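G-protein alpha subunit Galpha7 (Naegleria fowleri, PDB 6NE6) probably acts as a molecular switch in heterotrimeric G-protein signalling, binding GTP and hydrolysing it to GDP. Local coordinates at residues A[79-82]-A[83-86]; A[96-100]-A[101-105]; A[133-136]-A[137-140]. All blocks are in the same frame, centred on the assembly; numbering follows the deposited sequence.

How the contacts relate
The three contacts follow one another along the chain, all in the cluster of helices between helix 39-66 and helix 150-154 that corresponds to the all-helical domain of G-protein alpha subunits, away from the mixed sheet. Contact 1 is a stretch of helix 74-89, contact 2 the start of helix 100-109, and contact 3 the break between helices 131-136 and 138-141. Centres of contacts 1 and 2 lie about 11 Å apart; those of contacts 2 and 3, which meet through Trp98 and Leu138, about 13 Å. Contacts 1 and 3, about 19 Å apart, do not touch; helix 100-109 meets both, through Asp105 and Leu102 on one side and Ile106 and Ala107 on the other.

Contact 1: A[79-82]-A[83-86]; sequences RAEK and IEGL. With EDO (1,2-ethanediol), chain J.
Lys82 sends CG anti to its backbone N (chi1 164°) and then runs fully extended, while Leu86, one turn on, has CG beside its own backbone N (chi1 -71°). The two side chains therefore cross at a slant, with Lys82 CE resting 3.9 Å from Leu86 CD1. The aliphatic part of the lysine packs on the leucine branch, and its ammonium continues to a salt bridge with Asp105 on helix 100-109. Leu86 also lies against its own helix, its CG 3.5 Å from Lys82 O. On another flank Glu84 CG approaches Ala80 O to 3.3 Å, and the extended chain beyond it carries the carboxylate toward helix 39-66. There OE1 of Glu84 accepts a notably short hydrogen bond, 2.5 Å, from O1 of an ethanediol, and OE2 forms a salt bridge with Lys65 on helix 39-66. Lys65 also bonds the ethanediol, which probably came from the crystallisation liquor. Beneath the side chains, four successive backbone bonds run from residue i+4 to i, among them Glu84 N to Ala80 O at 2.9 Å. The arrangement is typical of a regular alpha-helix lodged between neighbours, here helix 74-89 between helices 39-66 and 100-109 of the all-helical domain.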
ATOM      1  N   ARG A  79     -12.886 -26.474   9.813  1.00 18.64           N
ATOM      2  CA  ARG A  79     -13.154 -25.071   9.540  1.00 20.84           C
ATOM      3  C   ARG A  79     -12.148 -24.512   8.537  1.00 21.37           C
ATOM      4  O   ARG A  79     -12.517 -23.795   7.597  1.00 17.92           O
ATOM      5  CB  ARG A  79     -13.117 -24.324  10.876  1.00 23.02           C
ATOM      6  CG  ARG A  79     -13.524 -22.888  10.878  1.00 27.64           C
ATOM      7  CD  ARG A  79     -13.659 -22.416  12.332  1.00 20.15           C
ATOM      8  NE  ARG A  79     -14.964 -22.761  12.896  1.00 19.14           N
ATOM      9  CZ  ARG A  79     -15.161 -23.386  14.052  1.00 19.99           C
ATOM     10  NH1 ARG A  79     -14.135 -23.742  14.828  1.00 19.39           N
ATOM     11  NH2 ARG A  79     -16.409 -23.652  14.447  1.00 25.00           N
ATOM     12  N   ALA A  80     -10.878 -24.871   8.694  1.00 16.47           N
ATOM     13  CA  ALA A  80      -9.863 -24.433   7.747  1.00 18.37           C
ATOM     14  C   ALA A  80     -10.118 -25.012   6.362  1.00 21.18           C
ATOM     15  O   ALA A  80      -9.956 -24.311   5.353  1.00 21.17           O
ATOM     16  CB  ALA A  80      -8.474 -24.826   8.255  1.00 21.31           C
ATOM     17  N   GLU A  81     -10.509 -26.290   6.290  1.00 17.37           N
ATOM     18  CA  GLU A  81     -10.837 -26.890   4.997  1.00 18.20           C
ATOM     19  C   GLU A  81     -12.016 -26.178   4.341  1.00 23.85           C
ATOM     20  O   GLU A  81     -12.019 -25.961   3.124  1.00 24.21           O
ATOM     21  CB  GLU A  81     -11.133 -28.381   5.162  1.00 21.57           C
ATOM     22  CG  GLU A  81      -9.920 -29.221   5.493  1.00 31.29           C
ATOM     23  CD  GLU A  81     -10.121 -30.684   5.141  1.00 53.65           C
ATOM     24  OE1 GLU A  81      -9.738 -31.086   4.021  1.00 62.09           O
ATOM     25  OE2 GLU A  81     -10.675 -31.427   5.979  1.00 60.53           O
ATOM     26  N   LYS A  82     -13.027 -25.804   5.128  1.00 22.73           N
ATOM     27  CA  LYS A  82     -14.159 -25.061   4.575  1.00 23.91           C
ATOM     28  C   LYS A  82     -13.700 -23.737   3.970  1.00 21.67           C
ATOM     29  O   LYS A  82     -14.099 -23.381   2.854  1.00 20.84           O
ATOM     30  CB  LYS A  82     -15.218 -24.817   5.655  1.00 23.96           C
ATOM     31  CG  LYS A  82     -16.226 -23.727   5.277  1.00 32.81           C
ATOM     32  CD  LYS A  82     -17.121 -23.304   6.446  1.00 42.38           C
ATOM     33  CE  LYS A  82     -18.038 -22.143   6.040  1.00 45.70           C
ATOM     34  NZ  LYS A  82     -19.035 -21.761   7.085  1.00 45.48           N
ATOM     35  N   ILE A  83     -12.849 -23.001   4.696  1.00 18.17           N
ATOM     36  CA  ILE A  83     -12.403 -21.705   4.204  0.68 16.69           C
ATOM     37  C   ILE A  83     -11.560 -21.869   2.946  1.00 21.81           C
ATOM     38  O   ILE A  83     -11.709 -21.097   1.987  1.00 22.26           O
ATOM     39  CB  ILE A  83     -11.658 -20.946   5.321  0.68 17.79           C
ATOM     40  CG1 ILE A  83     -12.683 -20.378   6.317  0.68 16.90           C
ATOM     41  CG2 ILE A  83     -10.764 -19.864   4.727  0.68 17.20           C
ATOM     42  CD1 ILE A  83     -12.192 -20.231   7.762  0.68 15.66           C
ATOM     43  N   GLU A  84     -10.675 -22.871   2.921  1.00 19.91           N
ATOM     44  CA  GLU A  84      -9.903 -23.175   1.718  1.00 27.32           C
ATOM     45  C   GLU A  84     -10.806 -23.367   0.510  1.00 26.63           C
ATOM     46  O   GLU A  84     -10.549 -22.817  -0.570  1.00 27.61           O
ATOM     47  CB  GLU A  84      -9.075 -24.440   1.928  1.00 30.37           C
ATOM     48  CG  GLU A  84      -7.862 -24.291   2.802  1.00 38.21           C
ATOM     49  CD  GLU A  84      -6.964 -25.505   2.701  1.00 40.87           C
ATOM     50  OE1 GLU A  84      -7.456 -26.626   2.943  1.00 48.75           O
ATOM     51  OE2 GLU A  84      -5.782 -25.346   2.343  1.00 44.07           O
ATOM     52  N   GLY A  85     -11.851 -24.183   0.665  1.00 22.17           N
ATOM     53  CA  GLY A  85     -12.764 -24.425  -0.439  1.00 30.22           C
ATOM     54  C   GLY A  85     -13.460 -23.161  -0.905  1.00 29.19           C
ATOM     55  O   GLY A  85     -13.632 -22.941  -2.107  1.00 28.46           O
ATOM     56  N   LEU A  86     -13.877 -22.317   0.037  1.00 22.40           N
ATOM     57  CA  LEU A  86     -14.581 -21.096  -0.341  1.00 18.94           C
ATOM     58  C   LEU A  86     -13.649 -20.107  -1.022  1.00 23.43           C
ATOM     59  O   LEU A  86     -14.040 -19.449  -1.996  1.00 21.47           O
ATOM     60  CB  LEU A  86     -15.235 -20.454   0.881  1.00 22.97           C
ATOM     61  CG  LEU A  86     -16.440 -21.193   1.454  1.00 30.74           C
ATOM     62  CD1 LEU A  86     -16.918 -20.504   2.717  1.00 35.89           C
ATOM     63  CD2 LEU A  86     -17.563 -21.267   0.421  1.00 31.15           C
TER
HETATM   64  C1  EDO J 409      -6.857 -27.271   6.028  1.00 50.04           C
HETATM   65  O1  EDO J 409      -7.016 -28.147   4.904  1.00 49.47           O
HETATM   66  C2  EDO J 409      -6.552 -28.095   7.272  1.00 53.41           C
HETATM   67  O2  EDO J 409      -5.652 -29.158   6.942  1.00 60.17           O

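Contact 2: A[96-100]-A[101-105]; sequences KVWDS and NLAQD. With EDO (1,2-ethanediol), chain F.
The indole of Trp98, which precedes the helix, folds back over the first turn, so that one ring face lies over the backbone N of Ala103 and CZ2 comes to 3.5 Å from Ala103 CB. That N-H is not spent on the ring: it points to Asp99 O, 3.0 Å from Ala103 N, in a nearly straight bond. Asp99 caps the helix. With CG wedged between its backbone N and carbonyl carbon (chi1 60°), its OD1 meets Leu102 N at 2.9 Å, the donor lying nearly along the carboxylate C-O axis. The other oxygen, OD2, accepts from a water that accepts from Asn101 ND2, tying together a carboxylate and an amide whose planes stand 88° apart. An aspartate N-cap flanked by an apolar pair, Trp98 before the cap and Ala103 four residues after it, is the hydrophobic staple, here beginning helix 100-109. Leu102 adds a further apolar contact: CD2 lies 4.0 Å from Trp98 CE3 and 4.1 Å from Val97 CG1, and the leucine continues onto Ile83 and Leu86 of helix 74-89. Trp98 also stacks with Tyr50. Ser100 O receives Gln104 N at 3.0 Å, and the extended Gln104 side chain runs alongside, its NE2 making weak bonds to the same oxygen and to Ser100 OG. Val97 N donates to O2 and Trp98 N to O1 of one ethanediol, probably from the crystallisation liquor.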
ATOM      1  N   LYS A  96     -22.715 -14.649  -3.457  1.00 37.01           N
ATOM      2  CA  LYS A  96     -22.226 -14.060  -2.216  1.00 32.82           C
ATOM      3  C   LYS A  96     -21.789 -15.198  -1.306  1.00 29.93           C
ATOM      4  O   LYS A  96     -22.616 -15.998  -0.860  1.00 37.10           O
ATOM      5  CB  LYS A  96     -23.301 -13.203  -1.555  1.00 35.36           C
ATOM      6  N   VAL A  97     -20.487 -15.278  -1.047  1.00 27.73           N
ATOM      7  CA  VAL A  97     -19.938 -16.326  -0.194  1.00 26.40           C
ATOM      8  C   VAL A  97     -19.950 -15.923   1.282  1.00 30.31           C
ATOM      9  O   VAL A  97     -20.107 -16.778   2.163  1.00 30.96           O
ATOM     10  CB  VAL A  97     -18.512 -16.660  -0.670  1.00 36.36           C
ATOM     11  CG1 VAL A  97     -17.859 -17.689   0.236  1.00 41.41           C
ATOM     12  CG2 VAL A  97     -18.538 -17.146  -2.118  1.00 40.49           C
ATOM     13  N   TRP A  98     -19.799 -14.636   1.566  1.00 22.81           N
ATOM     14  CA  TRP A  98     -19.734 -14.172   2.944  1.00 24.13           C
ATOM     15  C   TRP A  98     -21.109 -14.206   3.592  1.00 23.83           C
ATOM     16  O   TRP A  98     -22.081 -13.676   3.045  1.00 23.75           O
ATOM     17  CB  TRP A  98     -19.185 -12.752   2.983  1.00 22.22           C
ATOM     18  CG  TRP A  98     -18.930 -12.234   4.351  1.00 20.13           C
ATOM     19  CD1 TRP A  98     -19.828 -11.634   5.198  1.00 21.12           C
ATOM     20  CD2 TRP A  98     -17.682 -12.256   5.036  1.00 16.84           C
ATOM     21  NE1 TRP A  98     -19.203 -11.290   6.380  1.00 18.95           N
ATOM     22  CE2 TRP A  98     -17.881 -11.651   6.294  1.00 19.78           C
ATOM     23  CE3 TRP A  98     -16.404 -12.716   4.700  1.00 15.79           C
ATOM     24  CZ2 TRP A  98     -16.851 -11.500   7.215  1.00 20.58           C
ATOM     25  CZ3 TRP A  98     -15.384 -12.571   5.620  1.00 17.07           C
ATOM     26  CH2 TRP A  98     -15.612 -11.966   6.864  1.00 18.11           C
ATOM     27  N   ASP A  99     -21.188 -14.835   4.763  1.00 17.04           N
ATOM     28  CA  ASP A  99     -22.345 -14.695   5.632  1.00 21.52           C
ATOM     29  C   ASP A  99     -21.860 -14.702   7.075  1.00 22.05           C
ATOM     30  O   ASP A  99     -20.655 -14.755   7.347  1.00 20.50           O
ATOM     31  CB  ASP A  99     -23.411 -15.774   5.358  1.00 20.83           C
ATOM     32  CG  ASP A  99     -22.909 -17.202   5.553  1.00 33.40           C
ATOM     33  OD1 ASP A  99     -21.823 -17.433   6.129  1.00 25.28           O
ATOM     34  OD2 ASP A  99     -23.637 -18.125   5.124  1.00 33.92           O
ATOM     35  N   SER A 100     -22.816 -14.633   8.007  1.00 25.76           N
ATOM     36  CA  SER A 100     -22.461 -14.585   9.421  0.51 27.25           C
ATOM     37  C   SER A 100     -21.724 -15.850   9.851  1.00 23.46           C
ATOM     38  O   SER A 100     -20.806 -15.788  10.675  1.00 25.44           O
ATOM     39  CB  SER A 100     -23.716 -14.375  10.265  0.51 27.09           C
ATOM     40  OG  SER A 100     -23.395 -14.240  11.637  0.51 28.13           O
ATOM     41  N   ASN A 101     -22.110 -17.004   9.302  1.00 24.03           N
ATOM     42  CA  ASN A 101     -21.414 -18.255   9.610  1.00 24.82           C
ATOM     43  C   ASN A 101     -19.937 -18.169   9.248  1.00 21.56           C
ATOM     44  O   ASN A 101     -19.068 -18.609  10.012  1.00 20.72           O
ATOM     45  CB  ASN A 101     -22.060 -19.420   8.860  1.00 26.60           C
ATOM     46  CG  ASN A 101     -23.439 -19.751   9.374  1.00 37.84           C
ATOM     47  OD1 ASN A 101     -23.682 -19.741  10.577  1.00 31.80           O
ATOM     48  ND2 ASN A 101     -24.357 -20.043   8.459  1.00 41.49           N
ATOM     49  N   LEU A 102     -19.638 -17.656   8.056  1.00 21.25           N
ATOM     50  CA  LEU A 102     -18.250 -17.570   7.616  1.00 17.26           C
ATOM     51  C   LEU A 102     -17.463 -16.590   8.471  1.00 17.47           C
ATOM     52  O   LEU A 102     -16.311 -16.858   8.834  1.00 16.62           O
ATOM     53  CB  LEU A 102     -18.191 -17.160   6.147  1.00 19.39           C
ATOM     54  CG  LEU A 102     -16.791 -17.065   5.545  1.00 20.63           C
ATOM     55  CD1 LEU A 102     -16.114 -18.406   5.640  1.00 22.51           C
ATOM     56  CD2 LEU A 102     -16.866 -16.623   4.089  1.00 21.15           C
ATOM     57  N   ALA A 103     -18.061 -15.434   8.772  1.00 18.32           N
ATOM     58  CA  ALA A 103     -17.396 -14.470   9.640  1.00 17.88           C
ATOM     59  C   ALA A 103     -17.046 -15.101  10.975  1.00 16.82           C
ATOM     60  O   ALA A 103     -15.930 -14.926  11.483  1.00 16.54           O
ATOM     61  CB  ALA A 103     -18.299 -13.254   9.848  1.00 21.61           C
ATOM     62  N   GLN A 104     -17.980 -15.861  11.546  1.00 16.53           N
ATOM     63  CA  GLN A 104     -17.711 -16.519  12.820  1.00 17.37           C
ATOM     64  C   GLN A 104     -16.611 -17.565  12.671  1.00 17.47           C
ATOM     65  O   GLN A 104     -15.755 -17.699  13.553  1.00 18.21           O
ATOM     66  CB  GLN A 104     -18.994 -17.142  13.370  1.00 21.62           C
ATOM     67  CG  GLN A 104     -20.092 -16.121  13.735  1.00 21.96           C
ATOM     68  CD  GLN A 104     -21.391 -16.781  14.169  1.00 26.37           C
ATOM     69  OE1 GLN A 104     -21.483 -17.322  15.271  1.00 25.66           O
ATOM     70  NE2 GLN A 104     -22.409 -16.740  13.299  1.00 27.20           N
ATOM     71  N   ASP A 105     -16.597 -18.290  11.542  1.00 16.59           N
ATOM     72  CA  ASP A 105     -15.551 -19.286  11.318  1.00 16.02           C
ATOM     73  C   ASP A 105     -14.175 -18.637  11.201  1.00 16.16           C
ATOM     74  O   ASP A 105     -13.195 -19.138  11.756  1.00 16.69           O
ATOM     75  CB  ASP A 105     -15.850 -20.110  10.062  1.00 22.23           C
ATOM     76  CG  ASP A 105     -16.970 -21.127  10.261  1.00 23.26           C
ATOM     77  OD1 ASP A 105     -17.244 -21.543  11.411  1.00 19.66           O
ATOM     78  OD2 ASP A 105     -17.574 -21.523   9.239  1.00 21.28           O
TER
HETATM   79  C1  EDO F 405     -18.300 -11.908  -0.735  1.00 45.28           C
HETATM   80  O1  EDO F 405     -19.612 -12.302  -0.315  1.00 39.47           O
HETATM   81  C2  EDO F 405     -18.131 -12.228  -2.214  1.00 50.75           C
HETATM   82  O2  EDO F 405     -18.387 -13.620  -2.435  1.00 48.42           O
HETATM   83  O   HOH W   1     -23.603 -20.857   5.600  1.00 53.41           O

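Contact 3: A[133-136]-A[137-140]; sequences YYFD and NLDR. With EDO (1,2-ethanediol), chain G.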
ATOM      1  N   TYR A 133      -5.683  -6.074  11.050  1.00 15.30           N
ATOM      2  CA  TYR A 133      -6.711  -5.069  11.279  1.00 15.18           C
ATOM      3  C   TYR A 133      -8.096  -5.636  10.992  1.00 11.92           C
ATOM      4  O   TYR A 133      -9.016  -5.515  11.812  1.00 13.53           O
ATOM      5  CB  TYR A 133      -6.433  -3.844  10.398  1.00 12.83           C
ATOM      6  CG  TYR A 133      -7.595  -2.866  10.370  1.00 14.60           C
ATOM      7  CD1 TYR A 133      -7.705  -1.851  11.310  1.00 16.83           C
ATOM      8  CD2 TYR A 133      -8.587  -2.975   9.400  1.00 13.96           C
ATOM      9  CE1 TYR A 133      -8.780  -0.966  11.284  1.00 17.84           C
ATOM     10  CE2 TYR A 133      -9.658  -2.101   9.365  1.00 15.94           C
ATOM     11  CZ  TYR A 133      -9.750  -1.099  10.307  1.00 17.61           C
ATOM     12  OH  TYR A 133     -10.815  -0.233  10.267  1.00 17.39           O
ATOM     13  N   TYR A 134      -8.269  -6.259   9.824  1.00 11.38           N
ATOM     14  CA  TYR A 134      -9.599  -6.760   9.500  1.00 12.37           C
ATOM     15  C   TYR A 134      -9.990  -7.903  10.433  1.00 12.75           C
ATOM     16  O   TYR A 134     -11.119  -7.935  10.945  1.00 13.55           O
ATOM     17  CB  TYR A 134      -9.670  -7.187   8.029  1.00 10.89           C
ATOM     18  CG  TYR A 134      -9.617  -6.045   7.028  1.00 12.14           C
ATOM     19  CD1 TYR A 134     -10.474  -4.946   7.137  1.00 12.74           C
ATOM     20  CD2 TYR A 134      -8.712  -6.068   5.977  1.00 16.48           C
ATOM     21  CE1 TYR A 134     -10.434  -3.905   6.213  1.00 15.46           C
ATOM     22  CE2 TYR A 134      -8.660  -5.039   5.054  1.00 19.26           C
ATOM     23  CZ  TYR A 134      -9.526  -3.965   5.172  1.00 17.80           C
ATOM     24  OH  TYR A 134      -9.471  -2.928   4.251  1.00 17.27           O
ATOM     25  N   PHE A 135      -9.062  -8.828  10.701  1.00 12.02           N
ATOM     26  CA  PHE A 135      -9.378  -9.942  11.592  1.00 11.68           C
ATOM     27  C   PHE A 135      -9.762  -9.443  12.982  1.00 12.92           C
ATOM     28  O   PHE A 135     -10.703  -9.959  13.606  1.00 15.28           O
ATOM     29  CB  PHE A 135      -8.184 -10.891  11.728  1.00 11.97           C
ATOM     30  CG  PHE A 135      -7.863 -11.711  10.498  1.00 10.89           C
ATOM     31  CD1 PHE A 135      -8.853 -12.211   9.666  1.00 11.53           C
ATOM     32  CD2 PHE A 135      -6.534 -12.026  10.216  1.00 15.91           C
ATOM     33  CE1 PHE A 135      -8.516 -13.001   8.558  1.00 12.86           C
ATOM     34  CE2 PHE A 135      -6.196 -12.810   9.119  1.00 13.41           C
ATOM     35  CZ  PHE A 135      -7.179 -13.305   8.295  1.00 12.81           C
ATOM     36  N   ASP A 136      -9.038  -8.441  13.488  1.00 13.00           N
ATOM     37  CA  ASP A 136      -9.316  -7.957  14.839  1.00 15.85           C
ATOM     38  C   ASP A 136     -10.615  -7.173  14.922  1.00 19.44           C
ATOM     39  O   ASP A 136     -11.112  -6.953  16.032  1.00 21.52           O
ATOM     40  CB  ASP A 136      -8.179  -7.064  15.340  1.00 17.80           C
ATOM     41  CG  ASP A 136      -6.954  -7.852  15.760  1.00 21.62           C
ATOM     42  OD1 ASP A 136      -7.081  -9.065  16.059  1.00 22.36           O
ATOM     43  OD2 ASP A 136      -5.867  -7.235  15.817  1.00 25.19           O
ATOM     44  N   ASN A 137     -11.151  -6.707  13.789  1.00 15.66           N
ATOM     45  CA  ASN A 137     -12.408  -5.968  13.777  1.00 19.68           C
ATOM     46  C   ASN A 137     -13.573  -6.794  13.244  1.00 18.78           C
ATOM     47  O   ASN A 137     -14.577  -6.227  12.794  1.00 15.73           O
ATOM     48  CB  ASN A 137     -12.257  -4.676  12.968  1.00 19.68           C
ATOM     49  CG  ASN A 137     -11.442  -3.636  13.707  1.00 25.12           C
ATOM     50  OD1 ASN A 137     -11.939  -2.987  14.628  1.00 32.05           O
ATOM     51  ND2 ASN A 137     -10.176  -3.501  13.340  1.00 19.73           N
ATOM     52  N   LEU A 138     -13.483  -8.121  13.318  1.00 18.47           N
ATOM     53  CA  LEU A 138     -14.548  -8.941  12.752  1.00 16.63           C
ATOM     54  C   LEU A 138     -15.862  -8.837  13.523  1.00 19.16           C
ATOM     55  O   LEU A 138     -16.911  -9.152  12.955  1.00 18.86           O
ATOM     56  CB  LEU A 138     -14.094 -10.395  12.652  1.00 16.58           C
ATOM     57  CG  LEU A 138     -13.298 -10.764  11.396  1.00 17.65           C
ATOM     58  CD1 LEU A 138     -12.747 -12.180  11.521  1.00 18.33           C
ATOM     59  CD2 LEU A 138     -14.172 -10.639  10.144  1.00 17.95           C
ATOM     60  N   ASP A 139     -15.845  -8.402  14.793  1.00 17.72           N
ATOM     61  CA  ASP A 139     -17.109  -8.206  15.499  1.00 23.87           C
ATOM     62  C   ASP A 139     -17.983  -7.193  14.773  1.00 24.53           C
ATOM     63  O   ASP A 139     -19.198  -7.385  14.649  1.00 27.57           O
ATOM     64  CB  ASP A 139     -16.857  -7.758  16.941  1.00 31.18           C
ATOM     65  CG  ASP A 139     -16.368  -8.887  17.821  1.00 53.55           C
ATOM     66  OD1 ASP A 139     -16.725 -10.052  17.546  1.00 60.87           O
ATOM     67  OD2 ASP A 139     -15.626  -8.609  18.788  1.00 65.63           O
ATOM     68  N   ARG A 140     -17.373  -6.116  14.273  1.00 19.20           N
ATOM     69  CA  ARG A 140     -18.093  -5.107  13.501  1.00 18.48           C
ATOM     70  C   ARG A 140     -18.274  -5.538  12.047  1.00 15.21           C
ATOM     71  O   ARG A 140     -19.362  -5.380  11.477  1.00 20.02           O
ATOM     72  CB  ARG A 140     -17.337  -3.773  13.582  1.00 22.89           C
ATOM     73  CG  ARG A 140     -17.887  -2.632  12.719  1.00 21.63           C
ATOM     74  CD  ARG A 140     -17.062  -1.329  12.895  1.00 21.59           C
ATOM     75  NE  ARG A 140     -15.629  -1.541  12.676  1.00 18.33           N
ATOM     76  CZ  ARG A 140     -15.058  -1.535  11.471  1.00 21.46           C
ATOM     77  NH1 ARG A 140     -15.800  -1.304  10.399  1.00 18.26           N
ATOM     78  NH2 ARG A 140     -13.748  -1.760  11.335  1.00 17.50           N
TER
HETATM   79  C1  EDO G 406     -17.371 -12.849  15.343  1.00 36.90           C
HETATM   80  O1  EDO G 406     -17.809 -14.144  15.801  1.00 32.69           O
HETATM   81  C2  EDO G 406     -17.411 -12.778  13.817  1.00 30.56           C
HETATM   82  O2  EDO G 406     -18.239 -11.687  13.376  1.00 36.88           O
HETATM   83  O   HOH W   2     -13.565  -8.123  16.696  1.00 33.00           O
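Tyr133 O is gripped twice by Asn137: the amide ND2 donates to it at 2.8 Å, and the backbone N adds a weak bond. The side-chain bond is the straighter one, although its donor sits 30° off the carbonyl plane. Because CG of Asn137 lies beside its own backbone N (chi1 -73°), the amide turns back along the preceding helix, and ND2 stands 3.5 Å above one face of the Tyr133 ring, offset toward the rim, with the amide and ring planes 47° apart. The backbone N of Asn137 divides its hydrogen, also reaching Tyr134 O at 3.1 Å from well above that carbonyl's plane. Here helix 131-136 ends and helix 138-141 begins: Asn137 leaves helical backbone angles and holds the N-cap position of the second helix, yet spends its side chain closing the first. A weak bond from Leu138 N to Phe135 O, 3.3 Å, spans the break, and a water bridges the same break, donating to Asp136 O and accepting from Asp139 N. On the apolar side Leu138 CD1 meets the edge of the Phe135 ring, 4.3 Å from CD1 of the phenylalanine; both residues also touch Ile106 on helix 100-109. Arg140 bends midway along its chain, bringing its guanidinium edge toward Asn137 OD1. Asp152 ties the polar ends together, in a salt bridge with Arg140 and a hydrogen bond with Tyr133 OH.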